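Local coordinates for galectin-1 (Bufo arenarum, PDB 1A78), which binds beta-galactosides as a homodimeric soluble lectin of the galectin family and may regulate cell differentiation and apoptosis, at residues A32-L35 and N41-L44; V60-E65 and P110-L115; I99-S102 and Q106-F109. All blocks are in the same frame, centred on the assembly; numbering follows the deposited sequence.

The three contacts sample both sheets of the galectin beta sandwich. Contact 1 closes the hairpin of strands 30-35 and 41-49 in the six-stranded sheet. About 8 Å away, centre to centre, contact 2 joins the next strand, 58-65, to the loop after strand 106-110. Contact 3 is the edge hairpin of the five-stranded sheet, about 14 and 15 Å from the other two centres. Along the chain, contact 1 is complete before contact 2 begins, and contact 3 forms between the halves of contact 2. The ring of F109 bridges the layers, packing against L43, L44, C61 and N62. Contacts 1 and 2 lie at the sugar-binding sheet, where N62 binds the galactoside, contact 3 in the opposite layer.

Contact 1. Residues A32-L35 and N41-L44; sequences AVNL and NFLL
N34 lays its amide flat over the ring of F42, the two planes only 7° apart. CB of N34 supplies a CH-pi contact, 3.7 Å from the centroid of the F42 ring, while OD1 of N34 lies over CE2 of F42, 3.4 Å away. With CG of F42 set anti to its carbonyl carbon (chi1 -63°), the ring is directed toward the N34 side chain, against which it stacks.

Beside the stack, the backbones pair through a classic beta bulge, in which L43 and L44 both face L35. The carbonyl oxygen of L35 is gripped twice: L43 N lies 2.7 Å from L35 O, in the carbonyl plane, and L44 N lies 3.0 Å from L35 O, somewhat tilted from it. In return, L35 N donates to L44 O at 2.9 Å. The side chains of L35 and L44 share the face turned to the sandwich interior, where their CB atoms stand 4.5 Å apart and F90 of the other sheet packs on both.

A second shell fixes the stack. N34 OD1 is hydrogen-bonded to H45 ND1, and N34 ND2 to both E124 OE2 and S122 OG. On the opposite face of the F42 ring, K64 makes a cation-pi interaction. The buried amide is thus satisfied at both ends and held against rotation. Its bond to H45 is consistent with a proton on ND1, so that N34 probably helps to orient this galactoside-binding histidine, and the carboxylate of E124 would tend to polarise the amide that does so.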
loop_
_atom_site.group_PDB
_atom_site.type_symbol
_atom_site.label_atom_id
_atom_site.label_comp_id
_atom_site.label_asym_id
_atom_site.label_seq_id
_atom_site.Cartn_x
_atom_site.Cartn_y
_atom_site.Cartn_z
ATOM N N ALA A 32 10.421 -8.069 8.801
ATOM C CA ALA A 32 9.359 -7.631 9.695
ATOM C C ALA A 32 8.196 -6.985 8.969
ATOM O O ALA A 32 8.321 -6.551 7.833
ATOM C CB ALA A 32 9.923 -6.648 10.742
ATOM N N VAL A 33 7.056 -6.984 9.636
ATOM C CA VAL A 33 5.834 -6.358 9.166
ATOM C C VAL A 33 5.324 -5.632 10.403
ATOM O O VAL A 33 5.141 -6.256 11.450
ATOM C CB VAL A 33 4.786 -7.393 8.699
ATOM C CG1 VAL A 33 3.446 -6.693 8.417
ATOM C CG2 VAL A 33 5.296 -8.107 7.434
ATOM N N ASN A 34 5.095 -4.328 10.304
ATOM C CA ASN A 34 4.641 -3.570 11.467
ATOM C C ASN A 34 3.251 -2.996 11.267
ATOM O O ASN A 34 2.919 -2.592 10.157
ATOM C CB ASN A 34 5.632 -2.429 11.742
ATOM C CG ASN A 34 7.055 -2.915 11.813
ATOM O OD1 ASN A 34 7.400 -3.690 12.689
ATOM N ND2 ASN A 34 7.876 -2.500 10.877
ATOM N N LEU A 35 2.451 -2.962 12.329
ATOM C CA LEU A 35 1.092 -2.420 12.303
ATOM C C LEU A 35 0.969 -1.557 13.554
ATOM O O LEU A 35 1.336 -1.991 14.650
ATOM C CB LEU A 35 0.048 -3.544 12.403
ATOM C CG LEU A 35 -0.445 -4.308 11.177
ATOM C CD1 LEU A 35 0.709 -4.956 10.497
ATOM C CD2 LEU A 35 -1.460 -5.367 11.608
ATOM N N ASN A 41 5.349 3.612 17.304
ATOM C CA ASN A 41 4.271 2.988 18.064
ATOM C C ASN A 41 3.693 1.886 17.234
ATOM O O ASN A 41 3.040 2.165 16.243
ATOM C CB ASN A 41 3.154 3.988 18.388
ATOM C CG ASN A 41 3.640 5.182 19.211
ATOM O OD1 ASN A 41 3.668 5.147 20.447
ATOM N ND2 ASN A 41 4.009 6.253 18.524
ATOM N N PHE A 42 3.992 0.642 17.606
ATOM C CA PHE A 42 3.500 -0.542 16.910
ATOM C C PHE A 42 2.555 -1.297 17.817
ATOM O O PHE A 42 2.812 -1.448 18.996
ATOM C CB PHE A 42 4.641 -1.487 16.546
ATOM C CG PHE A 42 5.649 -0.903 15.592
ATOM C CD1 PHE A 42 5.286 0.107 14.683
ATOM C CD2 PHE A 42 6.951 -1.395 15.559
ATOM C CE1 PHE A 42 6.202 0.608 13.758
ATOM C CE2 PHE A 42 7.884 -0.898 14.632
ATOM C CZ PHE A 42 7.505 0.101 13.732
ATOM N N LEU A 43 1.398 -1.668 17.290
ATOM C CA LEU A 43 0.444 -2.467 18.044
ATOM C C LEU A 43 1.033 -3.868 17.894
ATOM O O LEU A 43 1.045 -4.633 18.839
ATOM C CB LEU A 43 -0.939 -2.396 17.397
ATOM C CG LEU A 43 -2.162 -2.289 18.307
ATOM C CD1 LEU A 43 -2.062 -1.063 19.233
ATOM C CD2 LEU A 43 -3.415 -2.196 17.432
ATOM N N LEU A 44 1.627 -4.135 16.731
ATOM C CA LEU A 44 2.258 -5.400 16.437
ATOM C C LEU A 44 3.495 -5.260 15.570
ATOM O O LEU A 44 3.422 -4.663 14.504
ATOM C CB LEU A 44 1.298 -6.353 15.680
ATOM C CG LEU A 44 1.926 -7.673 15.121
ATOM C CD1 LEU A 44 2.498 -8.550 16.261
ATOM C CD2 LEU A 44 0.920 -8.496 14.354
#

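Contact 2. Residues V60-E65 and P110-L115; sequences VCNSKE and PVRKVL. With YIO (1-thio-beta-D-galactopyranose), chain C.
R112 reaches across from its loop to S63 and N62, and its side chain can be followed outward as a worked case of an arginine linking a surface loop to a strand. From CB the chain bends at chi2 and again at chi3, which brings it round toward strand 58-65. R112 CD comes within 3.9 Å of S63 OG, a loose contact. R112 NE does the main work, donating to S63 OG at 2.8 Å from a position where the hydroxyl lies tilted out of the guanidinium plane. S63 offers this oxygen because chi1 of 63° sets OG between its own backbone N and carbonyl carbon. At the tip, R112 NH2 makes a weak second bond to the same S63 OG, 3.2 Å away, and a further hydrogen bond to S71 O.

NH2 of R112 also stands 2.8 Å from N62 OD1, but the angle is too poor for a hydrogen bond; the amide and guanidinium planes are turned 71° to one another. That oxygen accepts instead from the adjacent backbone, with S63 N 2.7 Å from N62 OD1. The other arm of the amide faces the sugar: N62 ND2 donates to O6 of the bound thiogalactose at 2.8 Å, almost straight at 170°, and is hydrogen-bonded to G70 O as well. V60 CG1 brushes C6 of the same sugar.

Further along, E65 OE2 lies against K113 CD (4.0 Å), but at 4.9 Å from K113 NZ it forms no salt bridge. E72 and R49 also hydrogen-bond the sugar; with N62 they form part of the beta-galactoside site characteristic of the galectin carbohydrate-recognition domain.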
loop_
_atom_site.group_PDB
_atom_site.type_symbol
_atom_site.label_atom_id
_atom_site.label_comp_id
_atom_site.label_asym_id
_atom_site.label_seq_id
_atom_site.Cartn_x
_atom_site.Cartn_y
_atom_site.Cartn_z
ATOM N N VAL A 60 9.459 -13.525 16.330
ATOM C CA VAL A 60 9.353 -12.723 17.546
ATOM C C VAL A 60 8.275 -11.656 17.326
ATOM O O VAL A 60 8.249 -11.044 16.276
ATOM C CB VAL A 60 10.709 -12.051 17.879
ATOM C CG1 VAL A 60 10.596 -11.237 19.143
ATOM C CG2 VAL A 60 11.782 -13.113 18.042
ATOM N N CYS A 61 7.346 -11.491 18.256
ATOM C CA CYS A 61 6.305 -10.483 18.106
ATOM C C CYS A 61 6.385 -9.575 19.299
ATOM O O CYS A 61 6.678 -10.032 20.406
ATOM C CB CYS A 61 4.899 -11.106 18.049
ATOM S SG CYS A 61 4.535 -11.996 16.536
ATOM N N ASN A 62 6.136 -8.286 19.092
ATOM C CA ASN A 62 6.173 -7.353 20.225
ATOM C C ASN A 62 5.362 -6.116 19.894
ATOM O O ASN A 62 4.866 -5.980 18.769
ATOM C CB ASN A 62 7.617 -6.951 20.542
ATOM C CG ASN A 62 7.807 -6.554 21.980
ATOM O OD1 ASN A 62 6.849 -6.364 22.722
ATOM N ND2 ASN A 62 9.057 -6.419 22.389
ATOM N N SER A 63 5.132 -5.282 20.899
ATOM C CA SER A 63 4.413 -4.036 20.712
ATOM C C SER A 63 5.454 -2.971 21.042
ATOM O O SER A 63 6.471 -3.275 21.667
ATOM C CB SER A 63 3.241 -3.926 21.670
ATOM O OG SER A 63 3.698 -3.901 23.005
ATOM N N LYS A 64 5.209 -1.742 20.618
ATOM C CA LYS A 64 6.114 -0.653 20.861
ATOM C C LYS A 64 5.292 0.598 21.079
ATOM O O LYS A 64 4.356 0.879 20.324
ATOM C CB LYS A 64 7.046 -0.459 19.663
ATOM C CG LYS A 64 8.133 0.565 19.971
ATOM C CD LYS A 64 9.217 0.670 18.934
ATOM C CE LYS A 64 8.719 1.307 17.673
ATOM N NZ LYS A 64 9.845 1.373 16.703
ATOM N N GLU A 65 5.589 1.312 22.150
ATOM C CA GLU A 65 4.904 2.554 22.454
ATOM C C GLU A 65 5.949 3.609 22.788
ATOM O O GLU A 65 6.697 3.474 23.759
ATOM C CB GLU A 65 3.935 2.390 23.624
ATOM C CG GLU A 65 3.298 3.709 24.019
ATOM C CD GLU A 65 2.084 3.566 24.914
ATOM O OE1 GLU A 65 2.247 3.127 26.078
ATOM O OE2 GLU A 65 0.969 3.928 24.451
ATOM N N PRO A 110 -1.800 -10.301 21.668
ATOM C CA PRO A 110 -2.762 -9.425 22.337
ATOM C C PRO A 110 -2.666 -7.942 21.925
ATOM O O PRO A 110 -1.577 -7.429 21.608
ATOM C CB PRO A 110 -2.403 -9.610 23.809
ATOM C CG PRO A 110 -0.937 -9.733 23.751
ATOM C CD PRO A 110 -0.729 -10.691 22.603
ATOM N N VAL A 111 -3.813 -7.276 21.910
ATOM C CA VAL A 111 -3.880 -5.870 21.582
ATOM C C VAL A 111 -3.667 -5.136 22.896
ATOM O O VAL A 111 -4.564 -5.071 23.733
ATOM C CB VAL A 111 -5.240 -5.516 20.961
ATOM C CG1 VAL A 111 -5.458 -4.010 20.989
ATOM C CG2 VAL A 111 -5.270 -6.015 19.532
ATOM N N ARG A 112 -2.469 -4.591 23.080
ATOM C CA ARG A 112 -2.128 -3.898 24.318
ATOM C C ARG A 112 -2.691 -2.482 24.371
ATOM O O ARG A 112 -2.696 -1.844 25.416
ATOM C CB ARG A 112 -0.614 -3.983 24.556
ATOM C CG ARG A 112 -0.117 -5.376 24.148
ATOM C CD ARG A 112 1.051 -5.928 24.945
ATOM N NE ARG A 112 2.239 -6.058 24.115
ATOM C CZ ARG A 112 3.149 -7.026 24.201
ATOM N NH1 ARG A 112 3.028 -8.000 25.087
ATOM N NH2 ARG A 112 4.221 -6.979 23.424
ATOM N N LYS A 113 -3.277 -2.051 23.263
ATOM C CA LYS A 113 -3.887 -0.731 23.163
ATOM C C LYS A 113 -4.931 -0.778 22.070
ATOM O O LYS A 113 -4.601 -1.019 20.912
ATOM C CB LYS A 113 -2.839 0.324 22.807
ATOM C CG LYS A 113 -3.414 1.710 22.650
ATOM C CD LYS A 113 -2.326 2.729 22.513
ATOM C CE LYS A 113 -2.947 4.096 22.339
ATOM N NZ LYS A 113 -3.836 4.476 23.475
ATOM N N VAL A 114 -6.194 -0.592 22.432
ATOM C CA VAL A 114 -7.232 -0.627 21.414
ATOM C C VAL A 114 -7.401 0.736 20.758
ATOM O O VAL A 114 -7.574 1.760 21.423
ATOM C CB VAL A 114 -8.587 -1.165 21.910
ATOM C CG1 VAL A 114 -9.118 -2.167 20.884
ATOM C CG2 VAL A 114 -8.451 -1.829 23.253
ATOM N N LEU A 115 -7.234 0.724 19.445
ATOM C CA LEU A 115 -7.332 1.895 18.604
ATOM C C LEU A 115 -8.634 1.754 17.842
ATOM O O LEU A 115 -9.051 0.634 17.534
ATOM C CB LEU A 115 -6.173 1.881 17.596
ATOM C CG LEU A 115 -4.770 1.866 18.210
ATOM C CD1 LEU A 115 -3.704 1.610 17.150
ATOM C CD2 LEU A 115 -4.539 3.179 18.940
HETATM C C1 YIO C . 14.935 -6.161 19.254
HETATM C C2 YIO C . 15.063 -5.836 17.787
HETATM C C3 YIO C . 13.859 -5.040 17.324
HETATM C C4 YIO C . 12.630 -5.874 17.557
HETATM C C5 YIO C . 12.547 -6.249 19.036
HETATM C C6 YIO C . 11.407 -7.189 19.330
HETATM O O2 YIO C . 16.237 -5.086 17.572
HETATM O O3 YIO C . 13.981 -4.768 15.941
HETATM O O4 YIO C . 12.695 -7.034 16.744
HETATM O O5 YIO C . 13.745 -6.910 19.486
HETATM O O6 YIO C . 11.124 -7.176 20.721
HETATM S S1 YIO C . 16.270 -7.343 19.580
#

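Contact 3. Residues I99-S102 and Q106-F109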
loop_
_atom_site.group_PDB
_atom_site.type_symbol
_atom_site.label_atom_id
_atom_site.label_comp_id
_atom_site.label_asym_id
_atom_site.label_seq_id
_atom_site.Cartn_x
_atom_site.Cartn_y
_atom_site.Cartn_z
ATOM N N ILE A 99 -2.870 -13.783 13.360
ATOM C CA ILE A 99 -1.915 -13.872 12.260
ATOM C C ILE A 99 -2.059 -15.257 11.600
ATOM O O ILE A 99 -2.013 -16.275 12.291
ATOM C CB ILE A 99 -0.447 -13.694 12.757
ATOM C CG1 ILE A 99 -0.266 -12.361 13.507
ATOM C CG2 ILE A 99 0.515 -13.731 11.570
ATOM C CD1 ILE A 99 -0.523 -12.399 14.993
ATOM N N LYS A 100 -2.232 -15.297 10.274
ATOM C CA LYS A 100 -2.397 -16.557 9.564
ATOM C C LYS A 100 -1.408 -16.636 8.425
ATOM O O LYS A 100 -1.134 -15.641 7.751
ATOM C CB LYS A 100 -3.826 -16.722 9.046
ATOM C CG LYS A 100 -4.844 -15.809 9.720
ATOM C CD LYS A 100 -6.262 -16.382 9.697
ATOM C CE LYS A 100 -7.300 -15.365 10.232
ATOM N NZ LYS A 100 -8.723 -15.898 10.282
ATOM N N PHE A 101 -0.857 -17.829 8.232
ATOM C CA PHE A 101 0.145 -18.085 7.211
ATOM C C PHE A 101 -0.496 -18.857 6.082
ATOM O O PHE A 101 -1.472 -19.579 6.297
ATOM C CB PHE A 101 1.310 -18.890 7.822
ATOM C CG PHE A 101 1.967 -18.204 8.999
ATOM C CD1 PHE A 101 2.585 -16.963 8.845
ATOM C CD2 PHE A 101 1.879 -18.747 10.275
ATOM C CE1 PHE A 101 3.087 -16.278 9.936
ATOM C CE2 PHE A 101 2.378 -18.071 11.377
ATOM C CZ PHE A 101 2.980 -16.833 11.207
ATOM N N SER A 102 0.048 -18.717 4.879
ATOM C CA SER A 102 -0.495 -19.422 3.724
ATOM C C SER A 102 -0.554 -20.909 4.037
ATOM O O SER A 102 -1.399 -21.643 3.519
ATOM C CB SER A 102 0.382 -19.181 2.503
ATOM O OG SER A 102 1.744 -19.354 2.830
ATOM N N GLN A 106 -1.642 -20.531 12.205
ATOM C CA GLN A 106 -2.208 -19.325 12.768
ATOM C C GLN A 106 -1.924 -19.188 14.273
ATOM O O GLN A 106 -1.740 -20.180 14.974
ATOM C CB GLN A 106 -3.717 -19.378 12.507
ATOM C CG GLN A 106 -4.572 -18.347 13.200
ATOM C CD GLN A 106 -6.053 -18.652 13.055
ATOM O OE1 GLN A 106 -6.592 -18.666 11.943
ATOM N NE2 GLN A 106 -6.718 -18.906 14.183
ATOM N N PHE A 107 -1.816 -17.951 14.751
ATOM C CA PHE A 107 -1.632 -17.683 16.177
ATOM C C PHE A 107 -2.080 -16.257 16.442
ATOM O O PHE A 107 -2.329 -15.511 15.511
ATOM C CB PHE A 107 -0.190 -17.939 16.629
ATOM C CG PHE A 107 0.816 -16.970 16.094
ATOM C CD1 PHE A 107 1.095 -15.783 16.778
ATOM C CD2 PHE A 107 1.537 -17.269 14.943
ATOM C CE1 PHE A 107 2.076 -14.923 16.320
ATOM C CE2 PHE A 107 2.524 -16.407 14.476
ATOM C CZ PHE A 107 2.797 -15.239 15.160
ATOM N N SER A 108 -2.257 -15.878 17.689
ATOM C CA SER A 108 -2.681 -14.520 17.934
ATOM C C SER A 108 -1.687 -13.790 18.831
ATOM O O SER A 108 -0.776 -14.424 19.381
ATOM C CB SER A 108 -4.088 -14.503 18.531
ATOM O OG SER A 108 -4.085 -14.903 19.883
ATOM N N PHE A 109 -1.816 -12.454 18.883
ATOM C CA PHE A 109 -1.000 -11.561 19.709
ATOM C C PHE A 109 -2.005 -10.648 20.386
ATOM O O PHE A 109 -3.002 -10.292 19.780
ATOM C CB PHE A 109 -0.044 -10.745 18.854
ATOM C CG PHE A 109 0.918 -9.889 19.663
ATOM C CD1 PHE A 109 2.007 -10.470 20.320
ATOM C CD2 PHE A 109 0.733 -8.501 19.765
ATOM C CE1 PHE A 109 2.890 -9.691 21.061
ATOM C CE2 PHE A 109 1.615 -7.708 20.501
ATOM C CZ PHE A 109 2.690 -8.297 21.151
#
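I99 and F107 face each other in the beta hairpin of strands 96-101 and 106-110, at the edge of the five-stranded sheet of the galectin sandwich. Their backbones form an antiparallel hydrogen-bonded pair, with I99 N 2.8 Å from F107 O and F107 N returning a bond to I99 O. With chi1 at 69°, the ring of F107 folds back across the hairpin and presents a face to I99, whose CB sits over its centre.

CD1 of I99 fills the angle between F107 and F109, 3.9 Å from F107 CE1 and 4.2 Å from F109 CB. On the CE2 side of the F107 ring, away from I99 CD1, F101 closes the row. Its CZ meets F107 CE2 at 3.3 Å, rim against rim, the planes 41° apart and neither ring over the other. F46 of the facing sheet touches I99, F101 and F107, so these bumps mesh with the sandwich interior.

On the other face, K100 and Q106 run side by side, K100 carrying its amine on to a salt bridge with E91. Here Q106 OE1 rests against K100 CD, 3.2 Å away, while Q106 CA makes a CA-H...O contact of 3.1 Å with I99 O.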